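Local coordinates for protein type III effector NopAA (Sinorhizobium fredii USDA 257, PDB 6SDU) that hydrolyses xyloglucan, acting as a type III effector of a rhizobial plant symbiont, at residues Trp36-Trp41 with Gly46-Ser51; Ser92-Glu97 with Leu121-Thr126; His141-Pro144 with Ala148-Val151; Pro150-Val155 with Lys201-Asp206. All coordinates share one frame; numbering follows the deposited sequence.

Contacts 1 and 2 are buried and lie between the two sheets of the sandwich: each takes one segment from the six-stranded antiparallel sheet and the other from the nine-stranded one. Amides are prominent in both, but contact 1 has two straight hydrogen bonds, whereas contact 2 has a methyl over a ring and one weak bond. Contacts 3 and 4 lie at the surface and follow each other along the chain, sharing Pro150 and Val151. In contact 3 a backbone bond holds two parts of a loop together near the bound sugar. Contact 4 is van der Waals packing, with Tyr203 and the Lys201 chain set against Tyr152 of strand 152-153.

Contact 1 of 4, residues Trp36-Trp41 with Gly46-Ser51; sequences WNNDVW and GPQTIS
Asn38 puts its amide carbon opposite its own backbone N (chi1 -159°), and Gln48, extended from CA to CD, reaches across to meet it, so that the two side chains lie alongside each other, pointing opposite ways. Two hydrogen bonds result. Gln48 NE2 gives a nearly straight one to Asn38 OD1 at 2.7 Å, coming in from above the plane of the acceptor carbonyl. Asn38 ND2 answers with a longer bond to the main-chain Gln48 O at 3.3 Å, again arriving above the carbonyl plane. The amide planes stand 49° apart. This is an inter-sheet contact of the beta-jelly-roll sandwich of glycoside hydrolase family 12: strand 34-40 belongs to the nine-stranded sheet and strand 48-54 to the six-stranded one, and the two short segments run almost antiparallel, their axes 7.7 Å apart at the closest. Both amides are buried and have further partners. Gln48 OE1 accepts hydrogen bonds from Ser62 and Ser72, while Asn38 ND2 also bonds to Ala24 O, an arrangement that fixes which way round each amide lies. Apolar groups flank the pair. Val40 CG2 packs against the amide carbon Gln48 CD at 3.5 Å, and Ile50 CG2 rests against Asn38 CB at 3.7 Å. Farther along, Ile50 CD1 approaches Trp36 CB at 4.2 Å, beside an indole that meets Trp58 edge-to-face.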
loop_
_atom_site.group_PDB
_atom_site.type_symbol
_atom_site.label_atom_id
_atom_site.label_comp_id
_atom_site.label_asym_id
_atom_site.label_seq_id
_atom_site.Cartn_x
_atom_site.Cartn_y
_atom_site.Cartn_z
ATOM N N TRP A 36 -0.509 2.747 -13.785
ATOM C CA TRP A 36 -0.303 3.805 -12.800
ATOM C C TRP A 36 -1.580 4.625 -12.689
ATOM O O TRP A 36 -2.179 4.971 -13.713
ATOM C CB TRP A 36 0.879 4.692 -13.189
ATOM C CG TRP A 36 2.227 3.980 -13.160
ATOM C CD1 TRP A 36 3.152 3.994 -12.139
ATOM C CD2 TRP A 36 2.798 3.173 -14.202
ATOM N NE1 TRP A 36 4.250 3.233 -12.484
ATOM C CE2 TRP A 36 4.065 2.727 -13.744
ATOM C CE3 TRP A 36 2.367 2.787 -15.480
ATOM C CZ2 TRP A 36 4.895 1.899 -14.514
ATOM C CZ3 TRP A 36 3.193 1.980 -16.249
ATOM C CH2 TRP A 36 4.444 1.537 -15.758
ATOM N N ASN A 37 -1.995 4.933 -11.453
ATOM C CA ASN A 37 -3.262 5.613 -11.189
ATOM C C ASN A 37 -3.068 6.784 -10.230
ATOM O O ASN A 37 -2.603 6.595 -9.103
ATOM C CB ASN A 37 -4.272 4.619 -10.619
ATOM C CG ASN A 37 -4.490 3.443 -11.545
ATOM O OD1 ASN A 37 -5.358 3.498 -12.421
ATOM N ND2 ASN A 37 -3.684 2.379 -11.383
ATOM N N ASN A 38 -3.436 7.987 -10.688
ATOM C CA ASN A 38 -3.387 9.231 -9.900
ATOM C C ASN A 38 -4.657 9.404 -9.064
ATOM O O ASN A 38 -5.418 10.356 -9.239
ATOM C CB ASN A 38 -3.188 10.427 -10.824
ATOM C CG ASN A 38 -2.639 11.629 -10.096
ATOM O OD1 ASN A 38 -1.910 11.480 -9.124
ATOM N ND2 ASN A 38 -3.004 12.826 -10.543
ATOM N N ASP A 39 -4.872 8.483 -8.126
ATOM C CA ASP A 39 -6.125 8.452 -7.363
ATOM C C ASP A 39 -6.153 9.519 -6.272
ATOM O O ASP A 39 -5.338 9.464 -5.342
ATOM C CB ASP A 39 -6.341 7.075 -6.750
ATOM C CG ASP A 39 -6.671 6.034 -7.777
ATOM O OD1 ASP A 39 -6.538 6.331 -8.992
ATOM O OD2 ASP A 39 -7.090 4.924 -7.361
ATOM N N VAL A 40 -7.050 10.512 -6.426
ATOM C CA VAL A 40 -7.284 11.596 -5.468
ATOM C C VAL A 40 -8.779 11.874 -5.432
ATOM O O VAL A 40 -9.388 12.107 -6.485
ATOM C CB VAL A 40 -6.560 12.912 -5.816
ATOM C CG1 VAL A 40 -6.482 13.802 -4.587
ATOM C CG2 VAL A 40 -5.213 12.667 -6.392
ATOM N N TRP A 41 -9.379 11.820 -4.242
ATOM C CA TRP A 41 -10.822 12.018 -4.093
ATOM C C TRP A 41 -11.168 12.972 -2.949
ATOM O O TRP A 41 -10.270 13.542 -2.317
ATOM C CB TRP A 41 -11.498 10.678 -3.853
ATOM C CG TRP A 41 -10.945 10.029 -2.646
ATOM C CD1 TRP A 41 -11.349 10.221 -1.357
ATOM C CD2 TRP A 41 -9.845 9.119 -2.592
ATOM N NE1 TRP A 41 -10.589 9.455 -0.508
ATOM C CE2 TRP A 41 -9.661 8.764 -1.239
ATOM C CE3 TRP A 41 -9.017 8.547 -3.558
ATOM C CZ2 TRP A 41 -8.677 7.869 -0.823
ATOM C CZ3 TRP A 41 -8.030 7.657 -3.139
ATOM C CH2 TRP A 41 -7.864 7.340 -1.783
ATOM N N GLY A 46 -5.985 18.374 -2.755
ATOM C CA GLY A 46 -4.908 19.243 -3.141
ATOM C C GLY A 46 -4.281 18.796 -4.436
ATOM O O GLY A 46 -4.545 17.703 -4.941
ATOM N N PRO A 47 -3.423 19.639 -4.998
ATOM C CA PRO A 47 -2.776 19.276 -6.264
ATOM C C PRO A 47 -1.929 18.029 -6.091
ATOM O O PRO A 47 -1.342 17.796 -5.030
ATOM C CB PRO A 47 -1.913 20.504 -6.595
ATOM C CG PRO A 47 -1.862 21.310 -5.330
ATOM C CD PRO A 47 -3.088 21.002 -4.555
ATOM N N GLN A 48 -1.886 17.217 -7.144
ATOM C CA GLN A 48 -1.096 15.998 -7.120
ATOM C C GLN A 48 -0.692 15.666 -8.540
ATOM O O GLN A 48 -1.569 15.528 -9.399
ATOM C CB GLN A 48 -1.893 14.836 -6.530
ATOM C CG GLN A 48 -1.109 13.559 -6.454
ATOM C CD GLN A 48 -1.827 12.469 -5.693
ATOM O OE1 GLN A 48 -1.863 12.464 -4.458
ATOM N NE2 GLN A 48 -2.369 11.509 -6.428
ATOM N N THR A 49 0.600 15.391 -8.751
ATOM C CA THR A 49 1.113 15.080 -10.085
ATOM C C THR A 49 1.959 13.818 -10.022
ATOM O O THR A 49 2.975 13.763 -9.311
ATOM C CB THR A 49 1.935 16.256 -10.639
ATOM O OG1 THR A 49 1.082 17.392 -10.827
ATOM C CG2 THR A 49 2.638 15.895 -11.967
ATOM N N ILE A 50 1.559 12.827 -10.795
ATOM C CA ILE A 50 2.287 11.573 -10.930
ATOM C C ILE A 50 3.041 11.608 -12.258
ATOM O O ILE A 50 2.541 12.146 -13.257
ATOM C CB ILE A 50 1.302 10.385 -10.840
ATOM C CG1 ILE A 50 2.028 9.038 -10.724
ATOM C CG2 ILE A 50 0.310 10.425 -12.001
ATOM C CD1 ILE A 50 1.065 7.887 -10.427
ATOM N N SER A 51 4.282 11.124 -12.254
ATOM C CA SER A 51 5.070 11.003 -13.477
ATOM C C SER A 51 5.684 9.617 -13.513
ATOM O O SER A 51 6.083 9.085 -12.469
ATOM C CB SER A 51 6.161 12.085 -13.605
ATOM O OG SER A 51 7.222 11.842 -12.703
#

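Contact 2 of 4, residues Ser92-Glu97 with Leu121-Thr126; sequences SSFNQE and LWTNYT
Phe94 and Thr123 meet head-on, and the threonine methyl ends up over one face of the ring. Thr123 CG2 lies 4.0 Å from the Phe94 ring centroid and 27° off the ring normal, a CH-pi contact displaced toward the far rim, where CG2 comes within 3.6 Å of Phe94 CZ. Thr123 CB follows it in at 3.8 Å from Phe94 CE2. With chi1 at 63°, Thr123 OG1 sits between its own backbone N and carbonyl carbon, and the threonine thus turns its methyl to the phenylalanine and its hydroxyl to Gln96. The Gln96 chain, bent at chi2, crosses Thr123 at a slant, and its NE2 makes a straight but weak hydrogen bond to Thr123 OG1 at 3.4 Å. Further partners share these groups: Tyr214 OH bonds to both Thr123 OG1 and Gln96 OE1, and Asn185 OD1 to the side-chain nitrogens of both Gln96 and Asn124. Gln96 NE2 also touches Asn124 CB at 3.9 Å, with the two amide planes only 15° apart. The network thus ties the polar ends together where the chain turns a corner at Thr123 and Asn124. The preceding residue, Trp122, touches the bound beta-D-glucopyranose. Strand 90-97 of the six-stranded sheet here faces strand 117-125 of the nine-stranded one, the buried sheet-to-sheet packing of a family 12 beta-jelly roll.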
loop_
_atom_site.group_PDB
_atom_site.type_symbol
_atom_site.label_atom_id
_atom_site.label_comp_id
_atom_site.label_asym_id
_atom_site.label_seq_id
_atom_site.Cartn_x
_atom_site.Cartn_y
_atom_site.Cartn_z
ATOM N N SER A 92 7.914 -9.218 -4.646
ATOM C CA SER A 92 8.012 -7.860 -5.152
ATOM C C SER A 92 9.219 -7.161 -4.539
ATOM O O SER A 92 9.580 -7.420 -3.385
ATOM C CB SER A 92 6.719 -7.089 -4.844
ATOM O OG SER A 92 6.649 -5.893 -5.583
ATOM N N SER A 93 9.861 -6.297 -5.334
ATOM C CA SER A 93 10.981 -5.474 -4.879
ATOM C C SER A 93 10.620 -3.998 -4.954
ATOM O O SER A 93 10.033 -3.557 -5.943
ATOM C CB SER A 93 12.226 -5.720 -5.725
ATOM O OG SER A 93 12.723 -7.021 -5.486
ATOM N N PHE A 94 11.002 -3.226 -3.928
ATOM C CA PHE A 94 10.746 -1.786 -3.875
ATOM C C PHE A 94 12.003 -1.038 -3.444
ATOM O O PHE A 94 12.815 -1.554 -2.673
ATOM C CB PHE A 94 9.586 -1.449 -2.916
ATOM C CG PHE A 94 9.855 -1.812 -1.466
ATOM C CD1 PHE A 94 9.700 -3.122 -1.024
ATOM C CD2 PHE A 94 10.230 -0.837 -0.542
ATOM C CE1 PHE A 94 9.944 -3.473 0.299
ATOM C CE2 PHE A 94 10.470 -1.174 0.794
ATOM C CZ PHE A 94 10.328 -2.507 1.208
ATOM N N ASN A 95 12.197 0.148 -4.008
ATOM C CA ASN A 95 13.253 1.066 -3.594
ATOM C C ASN A 95 12.688 2.480 -3.684
ATOM O O ASN A 95 12.269 2.903 -4.764
ATOM C CB ASN A 95 14.486 0.897 -4.485
ATOM C CG ASN A 95 15.628 1.792 -4.074
ATOM O OD1 ASN A 95 15.849 2.032 -2.890
ATOM N ND2 ASN A 95 16.347 2.320 -5.059
ATOM N N GLN A 96 12.689 3.229 -2.579
ATOM C CA GLN A 96 11.992 4.512 -2.593
ATOM C C GLN A 96 12.755 5.600 -1.833
ATOM O O GLN A 96 13.646 5.328 -1.027
ATOM C CB GLN A 96 10.584 4.369 -2.009
ATOM C CG GLN A 96 10.583 4.125 -0.487
ATOM C CD GLN A 96 9.533 3.134 -0.060
ATOM O OE1 GLN A 96 8.868 2.520 -0.896
ATOM N NE2 GLN A 96 9.364 2.981 1.256
ATOM N N GLU A 97 12.394 6.850 -2.131
ATOM C CA GLU A 97 12.867 8.019 -1.401
ATOM C C GLU A 97 11.637 8.786 -0.913
ATOM O O GLU A 97 10.781 9.154 -1.719
ATOM C CB GLU A 97 13.737 8.904 -2.292
ATOM C CG GLU A 97 15.035 8.269 -2.801
ATOM C CD GLU A 97 15.675 9.081 -3.948
ATOM O OE1 GLU A 97 14.938 9.772 -4.682
ATOM O OE2 GLU A 97 16.918 9.035 -4.115
ATOM N N LEU A 121 0.538 -3.991 3.212
ATOM C CA LEU A 121 1.856 -4.117 3.821
ATOM C C LEU A 121 2.466 -2.723 3.846
ATOM O O LEU A 121 2.796 -2.182 2.790
ATOM C CB LEU A 121 2.757 -5.099 3.059
ATOM C CG LEU A 121 2.118 -6.388 2.504
ATOM C CD1 LEU A 121 3.113 -7.140 1.599
ATOM C CD2 LEU A 121 1.640 -7.277 3.639
ATOM N N TRP A 122 2.561 -2.130 5.038
ATOM C CA TRP A 122 3.119 -0.781 5.225
ATOM C C TRP A 122 4.641 -0.870 5.390
ATOM O O TRP A 122 5.131 -1.389 6.396
ATOM C CB TRP A 122 2.497 -0.110 6.453
ATOM C CG TRP A 122 0.996 0.208 6.372
ATOM C CD1 TRP A 122 0.051 -0.410 5.588
ATOM C CD2 TRP A 122 0.292 1.207 7.129
ATOM N NE1 TRP A 122 -1.191 0.154 5.799
ATOM C CE2 TRP A 122 -1.071 1.149 6.737
ATOM C CE3 TRP A 122 0.685 2.162 8.087
ATOM C CZ2 TRP A 122 -2.048 2.001 7.276
ATOM C CZ3 TRP A 122 -0.290 3.021 8.624
ATOM C CH2 TRP A 122 -1.638 2.933 8.208
ATOM N N THR A 123 5.393 -0.344 4.424
ATOM C CA THR A 123 6.856 -0.397 4.519
ATOM C C THR A 123 7.454 0.800 5.258
ATOM O O THR A 123 8.418 0.630 6.000
ATOM C CB THR A 123 7.486 -0.498 3.129
ATOM O OG1 THR A 123 7.168 0.680 2.356
ATOM C CG2 THR A 123 7.004 -1.758 2.422
ATOM N N ASN A 124 6.955 2.017 5.023
ATOM C CA ASN A 124 7.437 3.216 5.711
ATOM C C ASN A 124 6.224 4.117 5.898
ATOM O O ASN A 124 5.357 4.184 5.022
ATOM C CB ASN A 124 8.556 3.941 4.936
ATOM C CG ASN A 124 9.377 4.906 5.818
ATOM O OD1 ASN A 124 9.111 5.087 7.017
ATOM N ND2 ASN A 124 10.367 5.541 5.213
ATOM N N TYR A 125 6.118 4.738 7.067
ATOM C CA TYR A 125 4.910 5.484 7.396
ATOM C C TYR A 125 5.255 6.495 8.482
ATOM O O TYR A 125 6.337 6.455 9.071
ATOM C CB TYR A 125 3.772 4.534 7.809
ATOM C CG TYR A 125 4.187 3.383 8.736
ATOM C CD1 TYR A 125 4.847 2.240 8.239
ATOM C CD2 TYR A 125 3.895 3.426 10.089
ATOM C CE1 TYR A 125 5.219 1.203 9.075
ATOM C CE2 TYR A 125 4.262 2.389 10.935
ATOM C CZ TYR A 125 4.924 1.288 10.433
ATOM O OH TYR A 125 5.277 0.278 11.286
ATOM N N THR A 126 4.346 7.436 8.709
ATOM C CA THR A 126 4.599 8.470 9.706
ATOM C C THR A 126 4.082 8.123 11.092
ATOM O O THR A 126 4.306 8.909 12.006
ATOM C CB THR A 126 3.955 9.801 9.298
ATOM O OG1 THR A 126 2.555 9.590 9.068
ATOM C CG2 THR A 126 4.590 10.324 8.069
#

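Contact 3 of 4, residues His141-Pro144 with Ala148-Val151; sequences HYAP and AIPV
His141 and Ile149 are linked by the backbone bond of a single beta bridge, which pairs Tyr142 with Ala148 and ties together the long loop between strands 117-125 and 152-153. The bridge brings the CA atoms of Tyr142 and Ala148 to 4.4 Å. Its hydrogen bond runs from Ile149 N to His141 O at 3.1 Å, close to straight, with the donor tilted 33° from the carbonyl plane; Ser139 OG bonds to the same oxygen. The remaining contacts are van der Waals ones. Tyr142 CD1 lies 3.7 Å from Ala148 CA, meeting it obliquely, and Tyr142 CE1 is 4.1 Å from Ala148 CB. That alanine is buried, with Pro137, Ser139 and Phe165 against its methyl. Pro137 belongs to the pocket for beta-D-glucopyranose, and the Tyr142 side chain comes to about 5 Å from the bound sugar, which places this surface loop beside the ligand. Ile149, next to Ala148, supplies the rest. Its CG1 is opposite the carbonyl carbon (chi1 -60°), which carries the end of the chain back across the main chain of 141-144. There Ile149 CD1 touches His141 CB at 3.9 Å and Ile149 CG1 approaches Ala143 N. Ile149 CD1 also packs against the carbonyl carbon Tyr142 C at 3.5 Å.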
loop_
_atom_site.group_PDB
_atom_site.type_symbol
_atom_site.label_atom_id
_atom_site.label_comp_id
_atom_site.label_asym_id
_atom_site.label_seq_id
_atom_site.Cartn_x
_atom_site.Cartn_y
_atom_site.Cartn_z
ATOM N N HIS A 141 -10.952 -2.278 16.539
ATOM C CA HIS A 141 -10.761 -1.909 17.934
ATOM C C HIS A 141 -9.587 -0.961 18.132
ATOM O O HIS A 141 -8.547 -1.098 17.474
ATOM C CB HIS A 141 -10.559 -3.173 18.765
ATOM C CG HIS A 141 -11.668 -4.149 18.606
ATOM N ND1 HIS A 141 -12.951 -3.868 19.013
ATOM C CD2 HIS A 141 -11.704 -5.390 18.068
ATOM C CE1 HIS A 141 -13.736 -4.897 18.737
ATOM N NE2 HIS A 141 -13.003 -5.835 18.163
ATOM N N TYR A 142 -9.761 -0.029 19.083
ATOM C CA TYR A 142 -8.763 0.962 19.446
ATOM C C TYR A 142 -8.571 0.983 20.955
ATOM O O TYR A 142 -9.487 0.671 21.720
ATOM C CB TYR A 142 -9.159 2.378 18.978
ATOM C CG TYR A 142 -9.365 2.444 17.486
ATOM C CD1 TYR A 142 -8.304 2.707 16.630
ATOM C CD2 TYR A 142 -10.618 2.222 16.933
ATOM C CE1 TYR A 142 -8.490 2.755 15.258
ATOM C CE2 TYR A 142 -10.816 2.261 15.554
ATOM C CZ TYR A 142 -9.758 2.531 14.723
ATOM O OH TYR A 142 -9.961 2.571 13.354
ATOM N N ALA A 143 -7.364 1.375 21.372
ATOM C CA ALA A 143 -7.034 1.528 22.776
ATOM C C ALA A 143 -7.527 2.881 23.273
ATOM O O ALA A 143 -7.891 3.749 22.473
ATOM C CB ALA A 143 -5.522 1.413 22.980
ATOM N N PRO A 144 -7.636 3.057 24.594
ATOM C CA PRO A 144 -8.073 4.358 25.126
ATOM C C PRO A 144 -7.231 5.542 24.650
ATOM O O PRO A 144 -7.755 6.662 24.550
ATOM C CB PRO A 144 -7.986 4.145 26.640
ATOM C CG PRO A 144 -8.284 2.670 26.807
ATOM C CD PRO A 144 -7.541 2.026 25.656
ATOM N N ALA A 148 -4.646 1.842 17.288
ATOM C CA ALA A 148 -5.296 0.615 16.831
ATOM C C ALA A 148 -4.688 -0.561 17.584
ATOM O O ALA A 148 -3.502 -0.544 17.916
ATOM C CB ALA A 148 -5.121 0.421 15.323
ATOM N N ILE A 149 -5.507 -1.559 17.896
ATOM C CA ILE A 149 -5.053 -2.726 18.662
ATOM C C ILE A 149 -4.653 -3.828 17.697
ATOM O O ILE A 149 -5.507 -4.344 16.958
ATOM C CB ILE A 149 -6.129 -3.234 19.628
ATOM C CG1 ILE A 149 -6.517 -2.136 20.626
ATOM C CG2 ILE A 149 -5.607 -4.516 20.337
ATOM C CD1 ILE A 149 -7.788 -2.437 21.406
ATOM N N PRO A 150 -3.388 -4.263 17.707
ATOM C CA PRO A 150 -2.961 -5.364 16.831
ATOM C C PRO A 150 -3.624 -6.673 17.229
ATOM O O PRO A 150 -3.866 -6.939 18.409
ATOM C CB PRO A 150 -1.444 -5.456 17.068
ATOM C CG PRO A 150 -1.064 -4.276 17.891
ATOM C CD PRO A 150 -2.296 -3.719 18.536
ATOM N N VAL A 151 -3.913 -7.492 16.226
ATOM C CA VAL A 151 -4.426 -8.834 16.488
ATOM C C VAL A 151 -3.288 -9.846 16.655
ATOM O O VAL A 151 -3.469 -10.864 17.323
ATOM C CB VAL A 151 -5.421 -9.266 15.395
ATOM C CG1 VAL A 151 -6.626 -8.328 15.410
ATOM C CG2 VAL A 151 -4.762 -9.272 14.032
#

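Contact 4 of 4, residues Pro150-Val155 with Lys201-Asp206; sequences PVYSNV and KGYFGD
A Schellman motif at Gly202 ends helix 191-200, and Lys201 and Tyr203 on either side of that glycine pack against Tyr152, which sits in a classic beta bulge with Val151 opposite Val164. The two tyrosines point at one another across the gap and meet edge to edge: Tyr203 OH lies near the plane of the Tyr152 ring, 3.6 Å from Tyr152 CE2. Their ring carbons are a little farther apart, with Tyr152 CE2 at 4.2 Å from Tyr203 CE2. Lys201 contributes the apolar part of its chain. A bend at chi2 (-67°) folds the chain so that CB, CG and CD all stay beside the phenol end of Tyr152, with Lys201 CD 3.6 Å from Tyr152 OH and 3.9 Å from Tyr152 CZ, slanted to the ring. Val151 adds its CG2, at 4.0 Å from Tyr203 OH. All of these are van der Waals contacts at the surface. Around them, Trp197 of helix 191-200 meets the Tyr152 ring edge-to-face, and Tyr203 rests on Ile198 of the same helix and on Glu166 of strand 160-168. The segment 150-155 is hydrogen-bonded along strand 160-168 of the nine-stranded sheet, and the end of the helix lies beside it.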
loop_
_atom_site.group_PDB
_atom_site.type_symbol
_atom_site.label_atom_id
_atom_site.label_comp_id
_atom_site.label_asym_id
_atom_site.label_seq_id
_atom_site.Cartn_x
_atom_site.Cartn_y
_atom_site.Cartn_z
ATOM N N PRO A 150 -3.388 -4.263 17.707
ATOM C CA PRO A 150 -2.961 -5.364 16.831
ATOM C C PRO A 150 -3.624 -6.673 17.229
ATOM O O PRO A 150 -3.866 -6.939 18.409
ATOM C CB PRO A 150 -1.444 -5.456 17.068
ATOM C CG PRO A 150 -1.064 -4.276 17.891
ATOM C CD PRO A 150 -2.296 -3.719 18.536
ATOM N N VAL A 151 -3.913 -7.492 16.226
ATOM C CA VAL A 151 -4.426 -8.834 16.488
ATOM C C VAL A 151 -3.288 -9.846 16.655
ATOM O O VAL A 151 -3.469 -10.864 17.323
ATOM C CB VAL A 151 -5.421 -9.266 15.395
ATOM C CG1 VAL A 151 -6.626 -8.328 15.410
ATOM C CG2 VAL A 151 -4.762 -9.272 14.032
ATOM N N TYR A 152 -2.130 -9.602 16.032
ATOM C CA TYR A 152 -0.921 -10.399 16.215
ATOM C C TYR A 152 0.258 -9.445 16.230
ATOM O O TYR A 152 0.265 -8.454 15.492
ATOM C CB TYR A 152 -0.708 -11.437 15.099
ATOM C CG TYR A 152 -1.833 -12.441 14.911
ATOM C CD1 TYR A 152 -1.840 -13.652 15.603
ATOM C CD2 TYR A 152 -2.886 -12.182 14.034
ATOM C CE1 TYR A 152 -2.867 -14.573 15.428
ATOM C CE2 TYR A 152 -3.921 -13.089 13.860
ATOM C CZ TYR A 152 -3.902 -14.285 14.556
ATOM O OH TYR A 152 -4.917 -15.207 14.387
ATOM N N SER A 153 1.247 -9.740 17.069
ATOM C CA SER A 153 2.425 -8.902 17.231
ATOM C C SER A 153 3.692 -9.661 16.848
ATOM O O SER A 153 3.787 -10.880 17.036
ATOM C CB SER A 153 2.549 -8.397 18.669
ATOM O OG SER A 153 1.632 -7.349 18.931
ATOM N N ASN A 154 4.650 -8.915 16.281
ATOM C CA ASN A 154 6.000 -9.393 15.929
ATOM C C ASN A 154 5.968 -10.683 15.116
ATOM O O ASN A 154 6.736 -11.619 15.339
ATOM C CB ASN A 154 6.867 -9.545 17.178
ATOM C CG ASN A 154 6.954 -8.256 17.967
ATOM O OD1 ASN A 154 7.412 -7.230 17.451
ATOM N ND2 ASN A 154 6.488 -8.287 19.208
ATOM N N VAL A 155 5.113 -10.697 14.107
ATOM C CA VAL A 155 5.001 -11.858 13.240
ATOM C C VAL A 155 6.126 -11.802 12.221
ATOM O O VAL A 155 6.306 -10.795 11.530
ATOM C CB VAL A 155 3.630 -11.890 12.555
ATOM C CG1 VAL A 155 3.536 -13.090 11.615
ATOM C CG2 VAL A 155 2.534 -11.908 13.603
ATOM N N LYS A 201 -4.337 -18.536 9.358
ATOM C CA LYS A 201 -5.105 -18.024 10.486
ATOM C C LYS A 201 -6.592 -17.978 10.185
ATOM O O LYS A 201 -7.368 -17.531 11.030
ATOM C CB LYS A 201 -4.614 -16.636 10.872
ATOM C CG LYS A 201 -3.145 -16.603 11.173
ATOM C CD LYS A 201 -2.813 -17.390 12.412
ATOM C CE LYS A 201 -1.315 -17.443 12.601
ATOM N NZ LYS A 201 -0.939 -18.090 13.883
ATOM N N GLY A 202 -6.995 -18.438 9.003
ATOM C CA GLY A 202 -8.392 -18.596 8.660
ATOM C C GLY A 202 -9.127 -17.375 8.154
ATOM O O GLY A 202 -10.362 -17.403 8.109
ATOM N N TYR A 203 -8.416 -16.315 7.740
ATOM C CA TYR A 203 -9.097 -15.130 7.208
ATOM C C TYR A 203 -9.735 -15.386 5.847
ATOM O O TYR A 203 -10.769 -14.785 5.536
ATOM C CB TYR A 203 -8.136 -13.950 7.134
ATOM C CG TYR A 203 -7.829 -13.430 8.506
ATOM C CD1 TYR A 203 -8.763 -12.677 9.210
ATOM C CD2 TYR A 203 -6.624 -13.740 9.127
ATOM C CE1 TYR A 203 -8.486 -12.211 10.495
ATOM C CE2 TYR A 203 -6.337 -13.290 10.401
ATOM C CZ TYR A 203 -7.269 -12.526 11.082
ATOM O OH TYR A 203 -6.984 -12.087 12.352
ATOM N N PHE A 204 -9.136 -16.242 5.022
ATOM C CA PHE A 204 -9.704 -16.618 3.733
ATOM C C PHE A 204 -9.170 -17.995 3.350
ATOM O O PHE A 204 -8.264 -18.530 3.991
ATOM C CB PHE A 204 -9.397 -15.584 2.631
ATOM C CG PHE A 204 -7.965 -15.102 2.605
ATOM C CD1 PHE A 204 -6.920 -15.958 2.246
ATOM C CD2 PHE A 204 -7.662 -13.778 2.916
ATOM C CE1 PHE A 204 -5.592 -15.504 2.226
ATOM C CE2 PHE A 204 -6.334 -13.312 2.899
ATOM C CZ PHE A 204 -5.299 -14.174 2.546
ATOM N N GLY A 205 -9.765 -18.570 2.303
ATOM C CA GLY A 205 -9.383 -19.870 1.758
ATOM C C GLY A 205 -8.404 -19.754 0.604
ATOM O O GLY A 205 -7.487 -18.923 0.647
ATOM N N ASP A 206 -8.577 -20.589 -0.426
ATOM C CA ASP A 206 -7.743 -20.542 -1.630
ATOM C C ASP A 206 -8.213 -19.349 -2.461
ATOM O O ASP A 206 -9.006 -19.444 -3.402
ATOM C CB ASP A 206 -7.804 -21.846 -2.414
ATOM C CG ASP A 206 -6.779 -21.889 -3.546
ATOM O OD1 ASP A 206 -5.733 -21.211 -3.411
ATOM O OD2 ASP A 206 -7.005 -22.605 -4.551
#